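Side-chain contacts in dual specificity protein phosphatase 15 (Homo sapiens, PDB 1YZ4), which removes phosphate groups from tyrosine, serine and threonine residues of proteins, and is represented here by its catalytic domain: residues D27-N32 with N86-S91; C73-H78 with R151-R156; I101-V106 with E119-T124; Y105-T110 with E139-A144. The protein carries 1 engineered substitution. All coordinates share one frame; numbering follows the deposited sequence.

Contact 1 of 4, residues D27-N32 with N86-S91. Engineered in segment 86-91: S91 (natural residue Cys). With SO4 (sulfate ion), chain D.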
loop_
_atom_site.group_PDB
_atom_site.type_symbol
_atom_site.label_atom_id
_atom_site.label_comp_id
_atom_site.label_asym_id
_atom_site.label_seq_id
_atom_site.Cartn_x
_atom_site.Cartn_y
_atom_site.Cartn_z
ATOM N N ASP A 27 -16.901 8.834 5.644
ATOM C CA ASP A 27 -17.045 8.388 7.014
ATOM C C ASP A 27 -15.812 7.582 7.415
ATOM O O ASP A 27 -15.255 7.773 8.499
ATOM C CB ASP A 27 -18.306 7.540 7.145
ATOM C CG ASP A 27 -18.528 7.046 8.552
ATOM O OD1 ASP A 27 -17.744 6.192 9.010
ATOM O OD2 ASP A 27 -19.483 7.518 9.203
ATOM N N GLN A 28 -15.384 6.684 6.531
ATOM C CA GLN A 28 -14.211 5.859 6.791
ATOM C C GLN A 28 -12.982 6.746 6.860
ATOM O O GLN A 28 -12.169 6.630 7.777
ATOM C CB GLN A 28 -14.012 4.819 5.684
ATOM C CG GLN A 28 -14.873 3.570 5.797
ATOM C CD GLN A 28 -14.414 2.472 4.843
ATOM O OE1 GLN A 28 -13.273 2.028 4.906
ATOM N NE2 GLN A 28 -15.302 2.038 3.959
ATOM N N LEU A 29 -12.860 7.635 5.881
ATOM C CA LEU A 29 -11.733 8.551 5.802
ATOM C C LEU A 29 -11.574 9.388 7.065
ATOM O O LEU A 29 -10.454 9.606 7.539
ATOM C CB LEU A 29 -11.888 9.461 4.581
ATOM C CG LEU A 29 -11.724 8.739 3.236
ATOM C CD1 LEU A 29 -12.185 9.631 2.091
ATOM C CD2 LEU A 29 -10.267 8.331 3.056
ATOM N N GLY A 30 -12.696 9.851 7.610
ATOM C CA GLY A 30 -12.657 10.662 8.815
ATOM C C GLY A 30 -12.381 9.813 10.038
ATOM O O GLY A 30 -11.576 10.172 10.895
ATOM N N ARG A 31 -13.061 8.676 10.108
ATOM C CA ARG A 31 -12.900 7.745 11.214
ATOM C C ARG A 31 -11.425 7.377 11.382
ATOM O O ARG A 31 -10.893 7.411 12.493
ATOM C CB ARG A 31 -13.729 6.486 10.945
ATOM C CG ARG A 31 -13.633 5.420 12.018
ATOM C CD ARG A 31 -14.517 4.222 11.689
ATOM N NE ARG A 31 -14.459 3.198 12.731
ATOM C CZ ARG A 31 -15.121 2.044 12.689
ATOM N NH1 ARG A 31 -15.899 1.757 11.652
ATOM N NH2 ARG A 31 -15.004 1.173 13.684
ATOM N N ASN A 32 -10.771 7.036 10.272
ATOM C CA ASN A 32 -9.363 6.653 10.298
ATOM C C ASN A 32 -8.375 7.810 10.094
ATOM O O ASN A 32 -7.178 7.585 9.885
ATOM C CB ASN A 32 -9.098 5.556 9.262
ATOM C CG ASN A 32 -9.832 4.275 9.582
ATOM O OD1 ASN A 32 -9.935 3.889 10.745
ATOM N ND2 ASN A 32 -10.338 3.601 8.554
ATOM N N ASN A 86 -1.814 9.465 8.092
ATOM C CA ASN A 86 -2.377 8.137 7.881
ATOM C C ASN A 86 -2.544 7.921 6.387
ATOM O O ASN A 86 -3.192 8.718 5.702
ATOM C CB ASN A 86 -3.727 7.988 8.581
ATOM C CG ASN A 86 -3.603 7.992 10.084
ATOM O OD1 ASN A 86 -3.525 9.048 10.707
ATOM N ND2 ASN A 86 -3.571 6.806 10.676
ATOM N N CYS A 87 -1.964 6.839 5.882
ATOM C CA CYS A 87 -2.040 6.572 4.458
ATOM C C CYS A 87 -2.898 5.390 4.054
ATOM O O CYS A 87 -2.767 4.291 4.597
ATOM C CB CYS A 87 -0.634 6.387 3.875
ATOM S SG CYS A 87 -0.617 6.166 2.068
ATOM N N LEU A 88 -3.781 5.638 3.093
ATOM C CA LEU A 88 -4.642 4.595 2.553
ATOM C C LEU A 88 -4.181 4.277 1.136
ATOM O O LEU A 88 -4.172 5.152 0.273
ATOM C CB LEU A 88 -6.109 5.048 2.495
ATOM C CG LEU A 88 -6.959 4.327 1.429
ATOM C CD1 LEU A 88 -7.170 2.869 1.825
ATOM C CD2 LEU A 88 -8.305 5.018 1.267
ATOM N N VAL A 89 -3.779 3.038 0.897
ATOM C CA VAL A 89 -3.381 2.650 -0.450
ATOM C C VAL A 89 -4.553 1.832 -1.001
ATOM O O VAL A 89 -5.024 0.895 -0.348
ATOM C CB VAL A 89 -2.100 1.780 -0.453
ATOM C CG1 VAL A 89 -1.655 1.525 -1.890
ATOM C CG2 VAL A 89 -0.989 2.473 0.339
ATOM N N HIS A 90 -5.031 2.185 -2.190
ATOM C CA HIS A 90 -6.155 1.462 -2.769
ATOM C C HIS A 90 -6.077 1.217 -4.273
ATOM O O HIS A 90 -5.387 1.926 -5.013
ATOM C CB HIS A 90 -7.454 2.208 -2.458
ATOM C CG HIS A 90 -7.622 3.467 -3.246
ATOM N ND1 HIS A 90 -8.103 3.478 -4.538
ATOM C CD2 HIS A 90 -7.354 4.757 -2.933
ATOM C CE1 HIS A 90 -8.126 4.722 -4.987
ATOM N NE2 HIS A 90 -7.677 5.516 -4.033
ATOM N N SER A 91 -6.800 0.186 -4.699
ATOM C CA SER A 91 -6.925 -0.205 -6.100
ATOM C C SER A 91 -8.384 -0.640 -6.202
ATOM O O SER A 91 -8.998 -0.985 -5.185
ATOM C CB SER A 91 -5.956 -1.339 -6.459
ATOM O OG SER A 91 -5.723 -2.203 -5.361
HETATM S S SO4 D . -7.115 -4.487 -7.568
HETATM O O1 SO4 D . -8.140 -3.877 -8.404
HETATM O O2 SO4 D . -5.793 -4.153 -8.087
HETATM O O3 SO4 D . -7.235 -4.010 -6.207
HETATM O O4 SO4 D . -7.256 -5.936 -7.541
#
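L29, on helix 26-31, and L88, on strand 87-91, meet methyl to methyl, with L29 CD2 4.2 Å from L88 CD2. L88 leans toward the helix from the strand, whereas L29 leaves the helix flank and depends on its branch end to reach across. Leucine suits both places because its forked tip carries apolar bulk a full side chain away from the backbone, into a layer that I34, I37 and L48 extend around L29. At the other end of the contact N32, where the chain leaves the helix, sets its carbonyl oxygen over the flat side-chain amide of N86. N32 O lies 3.6 Å from N86 CG and slightly farther from OD1 and ND2, so it sits above the group without a hydrogen bond. With chi1 at -68°, N86 CG stands beside its own backbone N, which turns the amide toward the helix end.

The strand runs on to the active site. S91 replaces the natural cysteine, the predicted phosphocysteine nucleophile, and its OG donates a hydrogen bond of 2.5 Å to O3 of a sulfate, which A93 N, I95 N, S96 N and R97 NE of the P-loop also bind; S98 N bonds S91 OG. No hydrogen bond crosses between the segments: methyl meets methyl and a carbonyl lies over an amide, while the strand's directional bonds go to its neighbours and, at S91, to the sulfate.

Contact 2 of 4, residues C73-H78 with R151-R156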
loop_
_atom_site.group_PDB
_atom_site.type_symbol
_atom_site.label_atom_id
_atom_site.label_comp_id
_atom_site.label_asym_id
_atom_site.label_seq_id
_atom_site.Cartn_x
_atom_site.Cartn_y
_atom_site.Cartn_z
ATOM N N CYS A 73 6.482 5.002 -3.825
ATOM C CA CYS A 73 5.343 4.718 -2.957
ATOM C C CYS A 73 5.789 4.514 -1.515
ATOM O O CYS A 73 5.175 5.034 -0.574
ATOM C CB CYS A 73 4.587 3.464 -3.427
ATOM S SG CYS A 73 3.539 3.662 -4.903
ATOM N N ILE A 74 6.859 3.748 -1.339
ATOM C CA ILE A 74 7.365 3.486 -0.005
ATOM C C ILE A 74 7.859 4.770 0.662
ATOM O O ILE A 74 7.719 4.939 1.871
ATOM C CB ILE A 74 8.492 2.441 -0.053
ATOM C CG1 ILE A 74 7.896 1.079 -0.423
ATOM C CG2 ILE A 74 9.223 2.384 1.277
ATOM C CD1 ILE A 74 8.913 -0.037 -0.570
ATOM N N ASN A 75 8.423 5.676 -0.128
ATOM C CA ASN A 75 8.922 6.928 0.416
ATOM C C ASN A 75 7.759 7.808 0.816
ATOM O O ASN A 75 7.803 8.483 1.842
ATOM C CB ASN A 75 9.814 7.634 -0.604
ATOM C CG ASN A 75 11.272 7.201 -0.495
ATOM O OD1 ASN A 75 12.044 7.769 0.276
ATOM N ND2 ASN A 75 11.647 6.173 -1.251
ATOM N N PHE A 76 6.711 7.782 0.000
ATOM C CA PHE A 76 5.503 8.556 0.255
ATOM C C PHE A 76 4.893 8.075 1.580
ATOM O O PHE A 76 4.671 8.860 2.505
ATOM C CB PHE A 76 4.516 8.335 -0.894
ATOM C CG PHE A 76 3.253 9.151 -0.793
ATOM C CD1 PHE A 76 3.255 10.509 -1.104
ATOM C CD2 PHE A 76 2.051 8.547 -0.445
ATOM C CE1 PHE A 76 2.072 11.253 -1.081
ATOM C CE2 PHE A 76 0.857 9.281 -0.416
ATOM C CZ PHE A 76 0.867 10.636 -0.737
ATOM N N ILE A 77 4.640 6.773 1.663
ATOM C CA ILE A 77 4.053 6.178 2.861
ATOM C C ILE A 77 4.850 6.452 4.132
ATOM O O ILE A 77 4.290 6.851 5.154
ATOM C CB ILE A 77 3.904 4.652 2.698
ATOM C CG1 ILE A 77 2.827 4.355 1.647
ATOM C CG2 ILE A 77 3.554 4.005 4.045
ATOM C CD1 ILE A 77 2.838 2.920 1.138
ATOM N N HIS A 78 6.157 6.231 4.064
ATOM C CA HIS A 78 7.016 6.434 5.217
ATOM C C HIS A 78 6.959 7.878 5.707
ATOM O O HIS A 78 6.747 8.130 6.898
ATOM C CB HIS A 78 8.450 6.054 4.868
ATOM C CG HIS A 78 9.247 5.582 6.041
ATOM N ND1 HIS A 78 8.881 4.490 6.798
ATOM C CD2 HIS A 78 10.404 6.040 6.575
ATOM C CE1 HIS A 78 9.778 4.294 7.747
ATOM N NE2 HIS A 78 10.713 5.222 7.634
ATOM N N ARG A 151 17.629 1.262 4.658
ATOM C CA ARG A 151 18.727 2.129 5.055
ATOM C C ARG A 151 18.490 3.543 4.499
ATOM O O ARG A 151 18.729 4.540 5.186
ATOM C CB ARG A 151 20.049 1.569 4.525
ATOM C CG ARG A 151 21.278 2.383 4.897
ATOM C CD ARG A 151 22.208 2.481 3.695
ATOM N NE ARG A 151 21.624 3.297 2.628
ATOM C CZ ARG A 151 21.866 3.126 1.332
ATOM N NH1 ARG A 151 22.682 2.161 0.929
ATOM N NH2 ARG A 151 21.299 3.925 0.435
ATOM N N GLN A 152 18.015 3.618 3.254
ATOM C CA GLN A 152 17.737 4.903 2.621
ATOM C C GLN A 152 16.692 5.708 3.391
ATOM O O GLN A 152 16.888 6.895 3.653
ATOM C CB GLN A 152 17.259 4.696 1.182
ATOM C CG GLN A 152 18.353 4.813 0.138
ATOM C CD GLN A 152 17.849 4.542 -1.271
ATOM O OE1 GLN A 152 16.856 5.125 -1.712
ATOM N NE2 GLN A 152 18.538 3.656 -1.987
ATOM N N LEU A 153 15.586 5.063 3.754
ATOM C CA LEU A 153 14.520 5.740 4.490
ATOM C C LEU A 153 15.032 6.306 5.811
ATOM O O LEU A 153 14.604 7.375 6.249
ATOM C CB LEU A 153 13.359 4.778 4.765
ATOM C CG LEU A 153 12.600 4.260 3.543
ATOM C CD1 LEU A 153 11.697 3.116 3.961
ATOM C CD2 LEU A 153 11.797 5.379 2.901
ATOM N N GLU A 154 15.941 5.575 6.447
ATOM C CA GLU A 154 16.511 6.014 7.709
ATOM C C GLU A 154 17.269 7.316 7.462
ATOM O O GLU A 154 17.234 8.233 8.280
ATOM C CB GLU A 154 17.459 4.944 8.251
ATOM C CG GLU A 154 16.782 3.607 8.522
ATOM C CD GLU A 154 17.774 2.492 8.804
ATOM O OE1 GLU A 154 18.639 2.669 9.685
ATOM O OE2 GLU A 154 17.685 1.433 8.148
ATOM N N GLU A 155 17.943 7.391 6.319
ATOM C CA GLU A 155 18.706 8.575 5.961
ATOM C C GLU A 155 17.802 9.760 5.646
ATOM O O GLU A 155 18.000 10.849 6.172
ATOM C CB GLU A 155 19.597 8.276 4.757
ATOM C CG GLU A 155 20.853 7.488 5.079
ATOM C CD GLU A 155 21.485 6.899 3.832
ATOM O OE1 GLU A 155 21.417 7.553 2.770
ATOM O OE2 GLU A 155 22.053 5.787 3.910
ATOM N N ARG A 156 16.808 9.543 4.787
ATOM C CA ARG A 156 15.884 10.606 4.403
ATOM C C ARG A 156 14.975 11.124 5.508
ATOM O O ARG A 156 14.752 12.326 5.612
ATOM C CB ARG A 156 15.005 10.159 3.230
ATOM C CG ARG A 156 15.572 10.474 1.850
ATOM C CD ARG A 156 16.877 9.749 1.621
ATOM N NE ARG A 156 17.183 9.596 0.205
ATOM C CZ ARG A 156 18.262 8.969 -0.255
ATOM N NH1 ARG A 156 19.133 8.441 0.594
ATOM N NH2 ARG A 156 18.471 8.865 -1.560
#
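Van der Waals packing centres on L153 of helix 145-157, which fills the notch between I74, N75 and H78 on helix 70-82. Its CD1 branch makes an apolar contact with I74 CG2 at 3.7 Å, the two side chains crossing at about a right angle. The other branch, CD2, packs against the N75 amide without a hydrogen bond, with L153 CD2 3.6 Å from N75 OD1. L153 CG stands beside its own backbone N (chi1 -65°), which sends the fork across the gap, CD1 to I74 and CD2 to N75, with H78 touched by both. Leucine fits here because one residue can supply both branches to a notch lined by three residues.

A CH-pi interaction joins the same leucine to the imidazole. L153 CD1 sits over the centre of one face of H78, 4.1 Å from the ring centroid, and L153 CB approaches H78 CD2 at 3.7 Å. Histidine serves two purposes, offering a flat face to the leucine while its ND1 is hydrogen-bonded to Y105 OH.

No hydrogen bond spans the two segments. N75 ND2 turns back to K71 O within its own helix, which settles the amide while its oxygen end borders L153. Charges stay on helix 145-157, where E155 joins R151 and R156 in a salt-bridge network along the exposed side; E155 OE2 lies 2.8 Å from R151 NE.

The axes of the short segments pass 11.0 Å apart at an angle of 45°. Such packing belongs to the helical layer of the cysteine-dependent phosphatase fold, here adding the C-terminal helix to the helix that precedes the P-loop strand.

Contact 3 of 4, residues I101-V106 with E119-T124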
loop_
_atom_site.group_PDB
_atom_site.type_symbol
_atom_site.label_atom_id
_atom_site.label_comp_id
_atom_site.label_asym_id
_atom_site.label_seq_id
_atom_site.Cartn_x
_atom_site.Cartn_y
_atom_site.Cartn_z
ATOM N N ILE A 101 1.828 -3.045 -3.363
ATOM C CA ILE A 101 2.535 -1.865 -2.890
ATOM C C ILE A 101 2.726 -1.912 -1.366
ATOM O O ILE A 101 3.821 -1.655 -0.869
ATOM C CB ILE A 101 1.782 -0.558 -3.303
ATOM C CG1 ILE A 101 2.055 -0.235 -4.774
ATOM C CG2 ILE A 101 2.238 0.616 -2.463
ATOM C CD1 ILE A 101 1.548 -1.275 -5.735
ATOM N N VAL A 102 1.677 -2.253 -0.622
ATOM C CA VAL A 102 1.803 -2.309 0.834
ATOM C C VAL A 102 2.751 -3.419 1.312
ATOM O O VAL A 102 3.487 -3.237 2.293
ATOM C CB VAL A 102 0.416 -2.473 1.520
ATOM C CG1 VAL A 102 -0.373 -3.567 0.841
ATOM C CG2 VAL A 102 0.597 -2.816 2.995
ATOM N N THR A 103 2.745 -4.557 0.620
ATOM C CA THR A 103 3.609 -5.675 0.991
ATOM C C THR A 103 5.063 -5.243 0.850
ATOM O O THR A 103 5.891 -5.490 1.734
ATOM C CB THR A 103 3.335 -6.917 0.101
ATOM O OG1 THR A 103 1.991 -7.357 0.313
ATOM C CG2 THR A 103 4.265 -8.078 0.461
ATOM N N ALA A 104 5.361 -4.577 -0.257
ATOM C CA ALA A 104 6.704 -4.092 -0.513
ATOM C C ALA A 104 7.135 -3.150 0.613
ATOM O O ALA A 104 8.276 -3.189 1.066
ATOM C CB ALA A 104 6.736 -3.370 -1.841
ATOM N N TYR A 105 6.214 -2.306 1.067
ATOM C CA TYR A 105 6.515 -1.371 2.142
ATOM C C TYR A 105 6.855 -2.092 3.441
ATOM O O TYR A 105 7.864 -1.808 4.083
ATOM C CB TYR A 105 5.328 -0.459 2.418
ATOM C CG TYR A 105 5.621 0.513 3.530
ATOM C CD1 TYR A 105 6.476 1.597 3.322
ATOM C CD2 TYR A 105 5.086 0.331 4.809
ATOM C CE1 TYR A 105 6.795 2.474 4.355
ATOM C CE2 TYR A 105 5.403 1.209 5.852
ATOM C CZ TYR A 105 6.258 2.277 5.610
ATOM O OH TYR A 105 6.578 3.151 6.619
ATOM N N VAL A 106 5.979 -3.012 3.834
ATOM C CA VAL A 106 6.168 -3.765 5.062
ATOM C C VAL A 106 7.427 -4.620 4.989
ATOM O O VAL A 106 8.097 -4.835 5.996
ATOM C CB VAL A 106 4.935 -4.642 5.353
ATOM C CG1 VAL A 106 5.151 -5.457 6.630
ATOM C CG2 VAL A 106 3.705 -3.744 5.502
ATOM N N GLU A 119 1.157 -13.262 4.078
ATOM C CA GLU A 119 0.395 -14.116 4.982
ATOM C C GLU A 119 -0.055 -13.324 6.203
ATOM O O GLU A 119 -1.151 -13.540 6.730
ATOM C CB GLU A 119 1.247 -15.313 5.421
ATOM C CG GLU A 119 0.563 -16.261 6.404
ATOM C CD GLU A 119 1.420 -17.475 6.747
ATOM O OE1 GLU A 119 1.021 -18.270 7.629
ATOM O OE2 GLU A 119 2.497 -17.639 6.131
ATOM N N ALA A 120 0.793 -12.405 6.651
ATOM C CA ALA A 120 0.457 -11.588 7.808
ATOM C C ALA A 120 -0.648 -10.604 7.423
ATOM O O ALA A 120 -1.550 -10.313 8.215
ATOM C CB ALA A 120 1.689 -10.847 8.301
ATOM N N ILE A 121 -0.581 -10.099 6.195
ATOM C CA ILE A 121 -1.590 -9.167 5.723
ATOM C C ILE A 121 -2.932 -9.885 5.560
ATOM O O ILE A 121 -3.981 -9.340 5.919
ATOM C CB ILE A 121 -1.157 -8.516 4.390
ATOM C CG1 ILE A 121 0.086 -7.656 4.631
ATOM C CG2 ILE A 121 -2.278 -7.649 3.827
ATOM C CD1 ILE A 121 0.616 -6.952 3.388
ATOM N N LYS A 122 -2.892 -11.114 5.043
ATOM C CA LYS A 122 -4.108 -11.904 4.842
ATOM C C LYS A 122 -4.882 -12.098 6.147
ATOM O O LYS A 122 -6.113 -12.164 6.147
ATOM C CB LYS A 122 -3.777 -13.278 4.245
ATOM C CG LYS A 122 -3.499 -13.294 2.733
ATOM C CD LYS A 122 -3.167 -14.711 2.258
ATOM C CE LYS A 122 -3.245 -14.866 0.738
ATOM N NZ LYS A 122 -4.639 -14.687 0.204
ATOM N N ALA A 123 -4.161 -12.189 7.258
ATOM C CA ALA A 123 -4.794 -12.376 8.558
ATOM C C ALA A 123 -5.773 -11.247 8.861
ATOM O O ALA A 123 -6.778 -11.458 9.534
ATOM C CB ALA A 123 -3.729 -12.453 9.655
ATOM N N THR A 124 -5.479 -10.053 8.352
ATOM C CA THR A 124 -6.327 -8.883 8.575
ATOM C C THR A 124 -7.040 -8.448 7.299
ATOM O O THR A 124 -7.586 -7.347 7.228
ATOM C CB THR A 124 -5.501 -7.688 9.068
ATOM O OG1 THR A 124 -4.592 -7.280 8.036
ATOM C CG2 THR A 124 -4.713 -8.063 10.312
#
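I121 O, on the residue whose side chain reaches helix 97-110, is gripped by two donors of T124. The backbone T124 N lies 2.9 Å from I121 O, and T124 OG1 lies 3.0 Å from the same oxygen; both come from one face of the carbonyl plane. The hydroxyl donor makes a C=O...donor angle of 133° and is tilted 20° from that plane. Threonine suits the end of helix 114-123 because its short side chain can turn back on the helix and add a second bond where the regular pattern stops.

The same residue, I121, turns its apolar side chain to the other helix. I121 CG1 lies beside the backbone N, and an extended chi2 of -180° carries CD1 outward as the leading atom. I121 CD1 comes to 3.4 Å from T103 OG1 and 4.0 Å from T103 CA, crossing the threonine at a slant. This is a packing contact, since T103 OG1 is hydrogen-bonded to T99 O one turn back; that bond lets a hydroxyl lie buried beside a methyl. V102 meets the isoleucine tip to tip, with V102 CG2 4.2 Å from I121 CD1.

L17 of strand 15-18 touches both V102 and I121, so both side chains face the sheet. The side chain of V102 is about 8 Å from that of S91, the engineered residue at the predicted nucleophile position.

No hydrogen bond crosses the contact: the isoleucine methyl packs on a valine methyl and on a hydroxyl already bonded to T99 O, while T124 OG1 spends its bond on I121 O.

Contact 4 of 4, residues Y105-T110 with E139-A144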
loop_
_atom_site.group_PDB
_atom_site.type_symbol
_atom_site.label_atom_id
_atom_site.label_comp_id
_atom_site.label_asym_id
_atom_site.label_seq_id
_atom_site.Cartn_x
_atom_site.Cartn_y
_atom_site.Cartn_z
ATOM N N TYR A 105 6.214 -2.306 1.067
ATOM C CA TYR A 105 6.515 -1.371 2.142
ATOM C C TYR A 105 6.855 -2.092 3.441
ATOM O O TYR A 105 7.864 -1.808 4.083
ATOM C CB TYR A 105 5.328 -0.459 2.418
ATOM C CG TYR A 105 5.621 0.513 3.530
ATOM C CD1 TYR A 105 6.476 1.597 3.322
ATOM C CD2 TYR A 105 5.086 0.331 4.809
ATOM C CE1 TYR A 105 6.795 2.474 4.355
ATOM C CE2 TYR A 105 5.403 1.209 5.852
ATOM C CZ TYR A 105 6.258 2.277 5.610
ATOM O OH TYR A 105 6.578 3.151 6.619
ATOM N N VAL A 106 5.979 -3.012 3.834
ATOM C CA VAL A 106 6.168 -3.765 5.062
ATOM C C VAL A 106 7.427 -4.620 4.989
ATOM O O VAL A 106 8.097 -4.835 5.996
ATOM C CB VAL A 106 4.935 -4.642 5.353
ATOM C CG1 VAL A 106 5.151 -5.457 6.630
ATOM C CG2 VAL A 106 3.705 -3.744 5.502
ATOM N N MET A 107 7.758 -5.102 3.798
ATOM C CA MET A 107 8.969 -5.898 3.650
ATOM C C MET A 107 10.181 -5.046 4.021
ATOM O O MET A 107 11.039 -5.486 4.786
ATOM C CB MET A 107 9.122 -6.397 2.210
ATOM C CG MET A 107 8.233 -7.574 1.852
ATOM S SD MET A 107 8.161 -7.878 0.074
ATOM C CE MET A 107 9.757 -8.617 -0.205
ATOM N N THR A 108 10.241 -3.820 3.499
ATOM C CA THR A 108 11.383 -2.960 3.787
ATOM C C THR A 108 11.488 -2.511 5.244
ATOM O O THR A 108 12.594 -2.484 5.790
ATOM C CB THR A 108 11.440 -1.695 2.869
ATOM O OG1 THR A 108 11.042 -0.538 3.611
ATOM C CG2 THR A 108 10.553 -1.854 1.657
ATOM N N VAL A 109 10.369 -2.174 5.886
ATOM C CA VAL A 109 10.441 -1.736 7.284
ATOM C C VAL A 109 10.599 -2.870 8.294
ATOM O O VAL A 109 10.978 -2.623 9.433
ATOM C CB VAL A 109 9.218 -0.868 7.715
ATOM C CG1 VAL A 109 9.157 0.385 6.875
ATOM C CG2 VAL A 109 7.932 -1.667 7.611
ATOM N N THR A 110 10.313 -4.104 7.883
ATOM C CA THR A 110 10.450 -5.254 8.784
ATOM C C THR A 110 11.630 -6.155 8.404
ATOM O O THR A 110 12.142 -6.912 9.232
ATOM C CB THR A 110 9.184 -6.133 8.788
ATOM O OG1 THR A 110 9.034 -6.747 7.508
ATOM C CG2 THR A 110 7.948 -5.303 9.099
ATOM N N GLU A 139 9.230 -10.822 -5.249
ATOM C CA GLU A 139 10.357 -11.721 -5.021
ATOM C C GLU A 139 11.651 -10.948 -5.282
ATOM O O GLU A 139 12.559 -10.940 -4.452
ATOM C CB GLU A 139 10.278 -12.918 -5.976
ATOM C CG GLU A 139 9.986 -14.251 -5.313
ATOM C CD GLU A 139 11.141 -14.756 -4.477
ATOM O OE1 GLU A 139 11.537 -14.061 -3.519
ATOM O OE2 GLU A 139 11.653 -15.852 -4.778
ATOM N N GLU A 140 11.719 -10.304 -6.448
ATOM C CA GLU A 140 12.886 -9.516 -6.834
ATOM C C GLU A 140 13.174 -8.484 -5.758
ATOM O O GLU A 140 14.243 -8.474 -5.162
ATOM C CB GLU A 140 12.633 -8.775 -8.149
ATOM C CG GLU A 140 12.625 -9.630 -9.404
ATOM C CD GLU A 140 12.238 -8.830 -10.647
ATOM O OE1 GLU A 140 12.870 -7.775 -10.906
ATOM O OE2 GLU A 140 11.302 -9.260 -11.361
ATOM N N PHE A 141 12.194 -7.618 -5.527
ATOM C CA PHE A 141 12.298 -6.547 -4.549
ATOM C C PHE A 141 12.862 -7.027 -3.218
ATOM O O PHE A 141 13.705 -6.357 -2.615
ATOM C CB PHE A 141 10.927 -5.913 -4.326
ATOM C CG PHE A 141 10.935 -4.798 -3.323
ATOM C CD1 PHE A 141 11.467 -3.552 -3.652
ATOM C CD2 PHE A 141 10.444 -5.003 -2.033
ATOM C CE1 PHE A 141 11.514 -2.529 -2.712
ATOM C CE2 PHE A 141 10.485 -3.987 -1.084
ATOM C CZ PHE A 141 11.024 -2.743 -1.423
ATOM N N GLY A 142 12.396 -8.185 -2.762
ATOM C CA GLY A 142 12.874 -8.716 -1.502
ATOM C C GLY A 142 14.367 -8.973 -1.527
ATOM O O GLY A 142 15.087 -8.625 -0.591
ATOM N N TRP A 143 14.836 -9.574 -2.613
ATOM C CA TRP A 143 16.245 -9.893 -2.760
ATOM C C TRP A 143 17.113 -8.657 -2.973
ATOM O O TRP A 143 18.104 -8.451 -2.270
ATOM C CB TRP A 143 16.442 -10.841 -3.947
ATOM C CG TRP A 143 17.840 -11.394 -4.074
ATOM C CD1 TRP A 143 18.349 -12.496 -3.440
ATOM C CD2 TRP A 143 18.906 -10.872 -4.882
ATOM N NE1 TRP A 143 19.661 -12.693 -3.806
ATOM C CE2 TRP A 143 20.028 -11.711 -4.688
ATOM C CE3 TRP A 143 19.021 -9.778 -5.749
ATOM C CZ2 TRP A 143 21.250 -11.489 -5.332
ATOM C CZ3 TRP A 143 20.241 -9.557 -6.391
ATOM C CH2 TRP A 143 21.337 -10.410 -6.177
ATOM N N ALA A 144 16.727 -7.832 -3.940
ATOM C CA ALA A 144 17.508 -6.653 -4.298
ATOM C C ALA A 144 17.352 -5.354 -3.503
ATOM O O ALA A 144 18.198 -5.001 -2.680
ATOM C CB ALA A 144 17.304 -6.357 -5.792
#
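M107 starts with its CG beside the backbone N (chi1 -77°), runs nearly straight through chi2, and bends at chi3 (75°), which lays CE on the backbone of G142. M107 CE is 3.4 Å from G142 CA. The absence of a side chain at G142 lets the methyl come down to the helix itself, and methionine suits the task because its flexible thioether can turn its end sharply. The same CE passes the ring edge of F141, 4.1 Å from F141 CD2.

A chi1 of 180° carries the F141 ring away from its own backbone N toward helix 97-110 and puts its edge against T108. T108 CG2 lies near the ring plane, beside F141 CZ, though the modelled distance of 3.2 Å is doubtfully short. A second aromatic, F70, packs edge-to-face with F141, and I74 touches both F141 and T108.

Helices 97-110 and 132-143 run nearly parallel here, their segment axes 10.4 Å apart. At the end of the first, T110 N and T110 OG1 bind V106 O from opposite faces, the hydroxyl at 2.6 Å. No hydrogen bond links the segments; the contact between them is packing of methyls, ring edge and bare backbone.

In the fold
From the N terminus, contact 1 comes first, bringing the central strand 87-91 back to helix 26-31. Before it closes, contact 2 has opened on helix 70-82, so the two cross; contact 2 closes only at the C-terminal helix 145-157. Contacts 3 and 4 fall wholly within that long span. Both start on helix 97-110, sharing Y105 and V106, and reach in turn helices 114-123 and 132-143. V89 packs on I77 and I101, tying the P-loop strand to contacts 2 and 3, while I74 packs on the shared Y105, so that contacts 2, 3 and 4 meet where helix 70-82 lies against the central helix 97-110.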